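Local coordinates for glutamate racemase (Escherichia coli, PDB 2JFN), which belongs to the aspartate/glutamate/hydantoin racemase family of two-domain enzymes and holds a bound glutamic acid in its pocket, at residues Ala52-Asn55 against Val56-Pro59. Sequence-based numbering, arbitrary orientation.
With GLU (glutamic acid), chain B.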
loop_
_atom_site.group_PDB
_atom_site.type_symbol
_atom_site.label_atom_id
_atom_site.label_comp_id
_atom_site.label_asym_id
_atom_site.label_seq_id
_atom_site.Cartn_x
_atom_site.Cartn_y
_atom_site.Cartn_z
ATOM N N ALA A 52 -3.466 9.230 -5.653
ATOM C CA ALA A 52 -3.470 10.316 -4.682
ATOM C C ALA A 52 -2.653 9.922 -3.465
ATOM O O ALA A 52 -2.819 8.827 -2.920
ATOM C CB ALA A 52 -4.902 10.644 -4.267
ATOM N N PHE A 53 -1.755 10.806 -3.049
ATOM C CA PHE A 53 -0.948 10.531 -1.875
ATOM C C PHE A 53 -0.978 11.720 -0.913
ATOM O O PHE A 53 -0.907 12.884 -1.324
ATOM C CB PHE A 53 0.491 10.138 -2.277
ATOM C CG PHE A 53 1.238 11.189 -3.062
ATOM C CD1 PHE A 53 2.243 11.941 -2.455
ATOM C CD2 PHE A 53 0.967 11.396 -4.412
ATOM C CE1 PHE A 53 2.972 12.881 -3.183
ATOM C CE2 PHE A 53 1.689 12.337 -5.156
ATOM C CZ PHE A 53 2.695 13.081 -4.537
ATOM N N ASP A 54 -1.111 11.412 0.372
ATOM C CA ASP A 54 -1.184 12.436 1.412
ATOM C C ASP A 54 0.191 12.853 1.929
ATOM O O ASP A 54 0.580 12.492 3.039
ATOM C CB ASP A 54 -2.037 11.924 2.576
ATOM C CG ASP A 54 -2.421 13.029 3.547
ATOM O OD1 ASP A 54 -1.970 14.183 3.354
ATOM O OD2 ASP A 54 -3.173 12.740 4.499
ATOM N N ASN A 55 0.919 13.635 1.136
ATOM C CA ASN A 55 2.242 14.073 1.546
ATOM C C ASN A 55 2.173 15.050 2.716
ATOM O O ASN A 55 3.178 15.300 3.370
ATOM C CB ASN A 55 2.996 14.696 0.358
ATOM C CG ASN A 55 2.314 15.934 -0.195
ATOM O OD1 ASN A 55 1.123 15.919 -0.520
ATOM N ND2 ASN A 55 3.077 17.017 -0.319
ATOM N N VAL A 56 0.981 15.575 2.990
ATOM C CA VAL A 56 0.779 16.519 4.091
ATOM C C VAL A 56 0.735 15.838 5.465
ATOM O O VAL A 56 1.282 16.358 6.442
ATOM C CB VAL A 56 -0.535 17.327 3.896
ATOM C CG1 VAL A 56 -0.922 18.052 5.189
ATOM C CG2 VAL A 56 -0.354 18.342 2.775
ATOM N N ALA A 57 0.098 14.674 5.543
ATOM C CA ALA A 57 -0.014 13.984 6.817
ATOM C C ALA A 57 0.836 12.718 6.927
ATOM O O ALA A 57 0.821 12.051 7.959
ATOM C CB ALA A 57 -1.475 13.671 7.108
ATOM N N PHE A 58 1.573 12.382 5.872
ATOM C CA PHE A 58 2.449 11.210 5.912
ATOM C C PHE A 58 3.479 11.517 7.000
ATOM O O PHE A 58 3.961 12.646 7.079
ATOM C CB PHE A 58 3.179 11.035 4.575
ATOM C CG PHE A 58 4.253 9.985 4.608
ATOM C CD1 PHE A 58 3.950 8.648 4.355
ATOM C CD2 PHE A 58 5.561 10.326 4.947
ATOM C CE1 PHE A 58 4.934 7.664 4.441
ATOM C CE2 PHE A 58 6.555 9.345 5.037
ATOM C CZ PHE A 58 6.241 8.014 4.785
ATOM N N PRO A 59 3.852 10.524 7.831
ATOM C CA PRO A 59 3.407 9.125 7.861
ATOM C C PRO A 59 2.168 8.887 8.724
ATOM O O PRO A 59 1.983 9.523 9.765
ATOM C CB PRO A 59 4.630 8.396 8.411
ATOM C CG PRO A 59 5.129 9.365 9.432
ATOM C CD PRO A 59 5.021 10.711 8.717
HETATM N N GLU B . 1.958 2.541 2.550
HETATM C CA GLU B . 2.112 2.379 3.998
HETATM C C GLU B . 1.072 1.390 4.488
HETATM O O GLU B . 0.761 0.376 3.764
HETATM C CB GLU B . 1.932 3.737 4.695
HETATM C CG GLU B . 3.038 3.952 5.752
HETATM C CD GLU B . 2.709 5.136 6.652
HETATM O OE1 GLU B . 3.061 5.125 7.829
HETATM O OE2 GLU B . 2.099 6.115 6.210
HETATM O OXT GLU B . 0.515 1.554 5.623
HETATM O O HOH W 1 4.887 14.409 5.149
#
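Where the parallel strand 48-53 ends, the backbone turns back on Asp-54, whose O takes a weak hydrogen bond from Phe-58 N (3.0 Å) and a longer, also weak one from Ala-57 N. Asp-54 centres an inverse gamma turn, closed weakly by Asn-55 N on Phe-53 O, and its carboxylate reaches forward to the N-H groups of the bend that follows. A chi1 of -167° sets this carboxylate opposite its own backbone N and beside the carbonyl carbon, and Asp-54 OD1 receives Ala-57 N at 3.1 Å. This N-H comes down on OD1 from above the carboxylate, 65° out of its plane. Val-56 N adds a weak bond to the same oxygen. Asp-54 OD2 lies 3.2 Å from Ala-57 CB and is claimed by Tyr-60 OH and a salt bridge to Arg-71, so the buried carboxylate has polar partners on both oxygens, which would favour its charged form. Loops that follow the C-terminal ends of parallel strands commonly carry ligand sites in alpha/beta folds, and this one delivers Phe-58 and Pro-59 to the glutamic acid pocket. A water spans the bend, donating to Asn-55 O (2.6 Å) and to Phe-58 O (2.8 Å). The Asn-55 amide is spent outside the turn, OD1 accepting a hydrogen bond from Met-257 N and ND2 donating one to Ala-258 O, tying the turn to the loop after strand 253-256. Beyond a cis peptide, Pro-59 sets CB over the centre of the Phe-58 ring, 3.8 Å above its plane, while Phe-58 CD1 approaches OE2 of the glutamic acid obliquely at 3.6 Å.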